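Response regulator receiver protein (Paraburkholderia phymatum, PDB 5TE9) probably acts as a phosphorylatable receiver of the CheY type, taking a phosphoryl group onto an aspartate and so passing a signal in a bacterial two-component pathway. Local coordinates at residues 17-22 with 45-50; 104-109 with 127-132. All blocks are in the same frame, centred on the assembly; numbering follows the deposited sequence.

How the contacts relate
Both contacts pair neighbouring parallel strands of one five-stranded sheet, and they sit at its two borders. Contact 1 joins strand 46-49, outermost on one side, to strand 19-23; contact 2 joins strand 103-107 to strand 126-128, outermost on the other. Strand 71-76 runs between the two pairs and hydrogen-bonds to both. The centres lie about 16 Å apart, while the nearest atoms come to about 4 Å without touching. Strand 71-76 leads to Asp77, the predicted phosphorylation site, not phosphorylated here. Contact 2 reaches this site directly through Lys129. Contact 1 is linked to that region more loosely: Glu24, whose backbone bonds to Ala49, makes a long, weak ion pair with Lys129.

Contact 1: residues 17-22 with 45-50; sequences LIHILL and PLHVAG
His19 and His47 meet edge to edge, neither over the other's face, in the first beta-alpha-beta unit of the receiver fold, where strands 19-23 and 46-49 run parallel and are joined in the chain through helix 27-39; the rings lie on the sheet face away from that helix. ND1 of His19 and NE2 of His47 share a hydrogen bond of 3.0 Å, and the two rings are nearly coplanar, their planes 14° apart. Similar chi1 values, both near -60°, carry the two imidazoles to the same side of the sheet. Pro45 closes one face of His19: its CG stands 3.5 Å from the ring centroid, almost on the normal, a CH-pi contact. The His47 ring also meets Phe58 of helix 52-60, and both histidines touch Pro69.

Beneath them four straight backbone bonds zip the strands, among them Ile20 N to Pro45 O and His47 N to Ile20 O, the latter 2.7 Å. On the histidine side of the sheet, Leu21 sends CD1 to 3.9 Å from His47 CB, the two side chains crossing at about a right angle. The other face carries Ile20, Leu22, Leu46 and Val48. Here Leu46, with CG anti to its N (chi1 172°), reaches across to strand 19-23 with CD1, which touches both Ile20 CG2 (3.9 Å) and Leu22 CB (3.8 Å). Phe37 of helix 27-39 packs on both Ile20 and Leu46. At the far end, Ala49 N bonds Leu22 O, while Val48 CA makes a CA-H...O contact of 3.2 Å with that same Leu22 oxygen.

Contact 2: residues 104-109 with 127-132; sequences VVLTTS and ITKPVD
Leu106 CD2 touches both Ile127 CG1 (4.0 Å) and Val131 CG2 (3.8 Å). Ile127 holds CG1 between its backbone N and carbonyl carbon (chi1 64°), from where the same atom also meets Val104 CG1 at 3.7 Å. Three backbone bonds hold the parallel strands together beside this apolar patch: Ile127 N to Val105 O, Thr107 N to Ile127 O, and Lys129 N to Thr107 O, the last 2.8 Å long. On the opposite face, Thr128 CG2 packs 3.6 Å from Ser109 N, and its OG1 is hydrogen-bonded to Glu113 OE2. The Lys129 chain, bent at chi3 (94°), runs past Leu106 CB and Thr108 CG2 with its CE, and NZ ends in a salt bridge with Asp77, the predicted phosphorylation site. The pairing, and the cis peptide bond to Pro130 that follows, are as in CheY-type receivers, where a lysine contacts the phosphorylated aspartate. Helix 110-119, capped by Ser109 through Glu112 N, covers Thr107; helix 133-142, capped by Asp132 through Arg135 N, lies against Val104 and Ile127; helix 27-39 touches Lys129 and Pro130, and strand 71-76 bonds to the backbone of Val104 and Leu106.

Contact 1: residues 17-22 with 45-50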
loop_
_atom_site.group_PDB
_atom_site.type_symbol
_atom_site.label_atom_id
_atom_site.label_comp_id
_atom_site.label_asym_id
_atom_site.label_seq_id
_atom_site.Cartn_x
_atom_site.Cartn_y
_atom_site.Cartn_z
ATOM N N LEU A 17 -11.487 -3.221 3.072
ATOM C CA LEU A 17 -12.940 -3.223 3.095
ATOM C C LEU A 17 -13.518 -2.154 2.171
ATOM O O LEU A 17 -14.525 -2.405 1.504
ATOM C CB LEU A 17 -13.440 -3.068 4.531
ATOM C CG LEU A 17 -13.470 -4.426 5.254
ATOM C CD1 LEU A 17 -13.611 -4.283 6.768
ATOM C CD2 LEU A 17 -14.566 -5.339 4.682
ATOM N N ILE A 18 -12.891 -0.983 2.069
ATOM C CA ILE A 18 -13.573 0.145 1.434
ATOM C C ILE A 18 -13.451 0.062 -0.084
ATOM O O ILE A 18 -12.364 -0.173 -0.635
ATOM C CB ILE A 18 -13.065 1.502 1.964
ATOM C CG1 ILE A 18 -11.592 1.736 1.665
ATOM C CG2 ILE A 18 -13.351 1.648 3.441
ATOM C CD1 ILE A 18 -11.343 3.084 1.007
ATOM N N HIS A 19 -14.583 0.250 -0.762
ATOM C CA HIS A 19 -14.620 0.341 -2.210
ATOM C C HIS A 19 -14.307 1.764 -2.647
ATOM O O HIS A 19 -14.567 2.733 -1.931
ATOM C CB HIS A 19 -15.982 -0.080 -2.767
ATOM C CG HIS A 19 -16.379 -1.483 -2.430
ATOM N ND1 HIS A 19 -17.089 -2.283 -3.303
ATOM C CD2 HIS A 19 -16.190 -2.220 -1.312
ATOM C CE1 HIS A 19 -17.314 -3.456 -2.736
ATOM N NE2 HIS A 19 -16.772 -3.444 -1.531
ATOM N N ILE A 20 -13.752 1.872 -3.845
ATOM C CA ILE A 20 -13.300 3.123 -4.423
ATOM C C ILE A 20 -14.123 3.394 -5.676
ATOM O O ILE A 20 -14.278 2.508 -6.523
ATOM C CB ILE A 20 -11.797 3.045 -4.726
ATOM C CG1 ILE A 20 -11.029 2.849 -3.419
ATOM C CG2 ILE A 20 -11.312 4.282 -5.471
ATOM C CD1 ILE A 20 -9.558 2.549 -3.606
ATOM N N LEU A 21 -14.671 4.606 -5.786
ATOM C CA LEU A 21 -15.453 5.021 -6.953
ATOM C C LEU A 21 -14.680 6.082 -7.720
ATOM O O LEU A 21 -14.386 7.157 -7.184
ATOM C CB LEU A 21 -16.831 5.555 -6.557
ATOM C CG LEU A 21 -17.710 6.025 -7.741
ATOM C CD1 LEU A 21 -18.100 4.876 -8.684
ATOM C CD2 LEU A 21 -18.960 6.748 -7.259
ATOM N N LEU A 22 -14.336 5.777 -8.957
ATOM C CA LEU A 22 -13.556 6.672 -9.798
ATOM C C LEU A 22 -14.507 7.218 -10.843
ATOM O O LEU A 22 -15.041 6.460 -11.658
ATOM C CB LEU A 22 -12.371 5.959 -10.448
ATOM C CG LEU A 22 -11.662 6.720 -11.569
ATOM C CD1 LEU A 22 -11.035 7.973 -11.068
ATOM C CD2 LEU A 22 -10.605 5.848 -12.157
ATOM N N PRO A 45 -11.884 -2.918 -4.113
ATOM C CA PRO A 45 -12.699 -2.882 -5.339
ATOM C C PRO A 45 -12.719 -1.494 -5.950
ATOM O O PRO A 45 -13.060 -0.521 -5.280
ATOM C CB PRO A 45 -14.097 -3.291 -4.857
ATOM C CG PRO A 45 -13.870 -4.040 -3.597
ATOM C CD PRO A 45 -12.606 -3.509 -2.973
ATOM N N LEU A 46 -12.323 -1.391 -7.208
ATOM C CA LEU A 46 -12.353 -0.137 -7.945
ATOM C C LEU A 46 -13.573 -0.112 -8.858
ATOM O O LEU A 46 -13.717 -0.976 -9.732
ATOM C CB LEU A 46 -11.074 0.031 -8.759
ATOM C CG LEU A 46 -11.099 1.216 -9.722
ATOM C CD1 LEU A 46 -11.303 2.596 -9.007
ATOM C CD2 LEU A 46 -9.801 1.178 -10.479
ATOM N N HIS A 47 -14.448 0.869 -8.655
ATOM C CA HIS A 47 -15.618 1.066 -9.500
ATOM C C HIS A 47 -15.469 2.342 -10.319
ATOM O O HIS A 47 -14.856 3.313 -9.872
ATOM C CB HIS A 47 -16.886 1.153 -8.663
ATOM C CG HIS A 47 -17.126 -0.042 -7.800
ATOM N ND1 HIS A 47 -18.035 -1.024 -8.125
ATOM C CD2 HIS A 47 -16.591 -0.405 -6.612
ATOM C CE1 HIS A 47 -18.057 -1.937 -7.174
ATOM N NE2 HIS A 47 -17.182 -1.592 -6.247
ATOM N N VAL A 48 -16.051 2.349 -11.519
ATOM C CA VAL A 48 -15.836 3.436 -12.464
ATOM C C VAL A 48 -17.176 3.921 -12.984
ATOM O O VAL A 48 -18.034 3.109 -13.352
ATOM C CB VAL A 48 -14.925 3.001 -13.625
ATOM C CG1 VAL A 48 -14.745 4.125 -14.620
ATOM C CG2 VAL A 48 -13.562 2.521 -13.080
ATOM N N ALA A 49 -17.361 5.244 -12.994
ATOM C CA ALA A 49 -18.465 5.895 -13.680
ATOM C C ALA A 49 -17.871 6.899 -14.655
ATOM O O ALA A 49 -16.953 7.647 -14.293
ATOM C CB ALA A 49 -19.409 6.585 -12.692
ATOM N N GLY A 50 -18.372 6.900 -15.889
ATOM C CA GLY A 50 -17.820 7.718 -16.944
ATOM C C GLY A 50 -18.466 9.073 -17.131
ATOM O O GLY A 50 -18.041 9.835 -18.003
#

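Contact 2: residues 104-109 with 127-132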
loop_
_atom_site.group_PDB
_atom_site.type_symbol
_atom_site.label_atom_id
_atom_site.label_comp_id
_atom_site.label_asym_id
_atom_site.label_seq_id
_atom_site.Cartn_x
_atom_site.Cartn_y
_atom_site.Cartn_z
ATOM N N VAL A 104 -11.849 13.144 -3.454
ATOM C CA VAL A 104 -10.642 13.716 -4.027
ATOM C C VAL A 104 -11.013 14.248 -5.401
ATOM O O VAL A 104 -11.602 13.522 -6.209
ATOM C CB VAL A 104 -9.522 12.668 -4.122
ATOM C CG1 VAL A 104 -8.440 13.128 -5.080
ATOM C CG2 VAL A 104 -8.954 12.380 -2.746
ATOM N N VAL A 105 -10.690 15.508 -5.660
ATOM C CA VAL A 105 -10.990 16.148 -6.936
ATOM C C VAL A 105 -9.752 16.077 -7.809
ATOM O O VAL A 105 -8.647 16.394 -7.357
ATOM C CB VAL A 105 -11.438 17.607 -6.736
ATOM C CG1 VAL A 105 -11.557 18.324 -8.081
ATOM C CG2 VAL A 105 -12.749 17.658 -5.968
ATOM N N LEU A 106 -9.928 15.645 -9.046
ATOM C CA LEU A 106 -8.825 15.569 -9.982
ATOM C C LEU A 106 -8.611 16.919 -10.641
ATOM O O LEU A 106 -9.556 17.526 -11.152
ATOM C CB LEU A 106 -9.110 14.522 -11.047
ATOM C CG LEU A 106 -9.293 13.120 -10.506
ATOM C CD1 LEU A 106 -9.442 12.136 -11.659
ATOM C CD2 LEU A 106 -8.083 12.810 -9.657
ATOM N N THR A 107 -7.375 17.384 -10.630
ATOM C CA THR A 107 -6.981 18.564 -11.375
ATOM C C THR A 107 -6.098 18.128 -12.528
ATOM O O THR A 107 -5.533 17.037 -12.515
ATOM C CB THR A 107 -6.236 19.553 -10.479
ATOM O OG1 THR A 107 -5.027 18.945 -10.001
ATOM C CG2 THR A 107 -7.107 19.933 -9.292
ATOM N N THR A 108 -5.991 18.976 -13.539
ATOM C CA THR A 108 -5.220 18.586 -14.707
ATOM C C THR A 108 -3.779 19.064 -14.642
ATOM O O THR A 108 -2.976 18.682 -15.500
ATOM C CB THR A 108 -5.885 19.107 -15.991
ATOM O OG1 THR A 108 -5.849 20.537 -16.009
ATOM C CG2 THR A 108 -7.328 18.652 -16.063
ATOM N N SER A 109 -3.431 19.876 -13.650
ATOM C CA SER A 109 -2.092 20.434 -13.556
ATOM C C SER A 109 -1.818 20.803 -12.108
ATOM O O SER A 109 -2.696 21.339 -11.425
ATOM C CB SER A 109 -1.930 21.672 -14.448
ATOM O OG SER A 109 -2.464 22.824 -13.817
ATOM N N ILE A 127 -5.675 16.102 -6.180
ATOM C CA ILE A 127 -4.445 15.574 -6.751
ATOM C C ILE A 127 -4.526 15.699 -8.259
ATOM O O ILE A 127 -5.608 15.659 -8.852
ATOM C CB ILE A 127 -4.139 14.107 -6.383
ATOM C CG1 ILE A 127 -5.195 13.177 -6.940
ATOM C CG2 ILE A 127 -3.980 13.907 -4.888
ATOM C CD1 ILE A 127 -4.624 11.826 -7.250
ATOM N N THR A 128 -3.366 15.861 -8.873
ATOM C CA THR A 128 -3.296 15.975 -10.313
ATOM C C THR A 128 -3.495 14.607 -10.942
ATOM O O THR A 128 -3.065 13.584 -10.403
ATOM C CB THR A 128 -1.959 16.574 -10.704
ATOM O OG1 THR A 128 -1.754 17.744 -9.904
ATOM C CG2 THR A 128 -1.953 16.973 -12.163
ATOM N N LYS A 129 -4.192 14.582 -12.039
ATOM C CA LYS A 129 -4.356 13.306 -12.694
ATOM C C LYS A 129 -3.231 13.109 -13.701
ATOM O O LYS A 129 -2.569 14.073 -14.101
ATOM C CB LYS A 129 -5.730 13.244 -13.354
ATOM C CG LYS A 129 -5.783 13.867 -14.689
ATOM C CD LYS A 129 -7.113 13.583 -15.339
ATOM C CE LYS A 129 -8.090 14.706 -15.079
ATOM N NZ LYS A 129 -9.132 14.756 -16.135
ATOM N N PRO A 130 -2.964 11.867 -14.133
ATOM C CA PRO A 130 -3.707 10.636 -13.856
ATOM C C PRO A 130 -3.364 10.058 -12.511
ATOM O O PRO A 130 -2.359 10.409 -11.927
ATOM C CB PRO A 130 -3.262 9.704 -14.973
ATOM C CG PRO A 130 -1.862 10.115 -15.219
ATOM C CD PRO A 130 -1.794 11.609 -14.988
ATOM N N VAL A 131 -4.220 9.165 -12.037
ATOM C CA VAL A 131 -4.031 8.534 -10.740
ATOM C C VAL A 131 -3.346 7.201 -11.008
ATOM O O VAL A 131 -3.969 6.144 -11.089
ATOM C CB VAL A 131 -5.345 8.373 -9.987
ATOM C CG1 VAL A 131 -5.106 7.566 -8.693
ATOM C CG2 VAL A 131 -5.919 9.741 -9.696
ATOM N N ASP A 132 -2.023 7.254 -11.134
ATOM C CA ASP A 132 -1.206 6.055 -11.049
ATOM C C ASP A 132 -1.018 5.688 -9.579
ATOM O O ASP A 132 -1.572 6.320 -8.681
ATOM C CB ASP A 132 0.125 6.278 -11.761
ATOM C CG ASP A 132 1.059 7.136 -10.960
ATOM O OD1 ASP A 132 2.280 6.866 -10.985
ATOM O OD2 ASP A 132 0.559 8.053 -10.273
#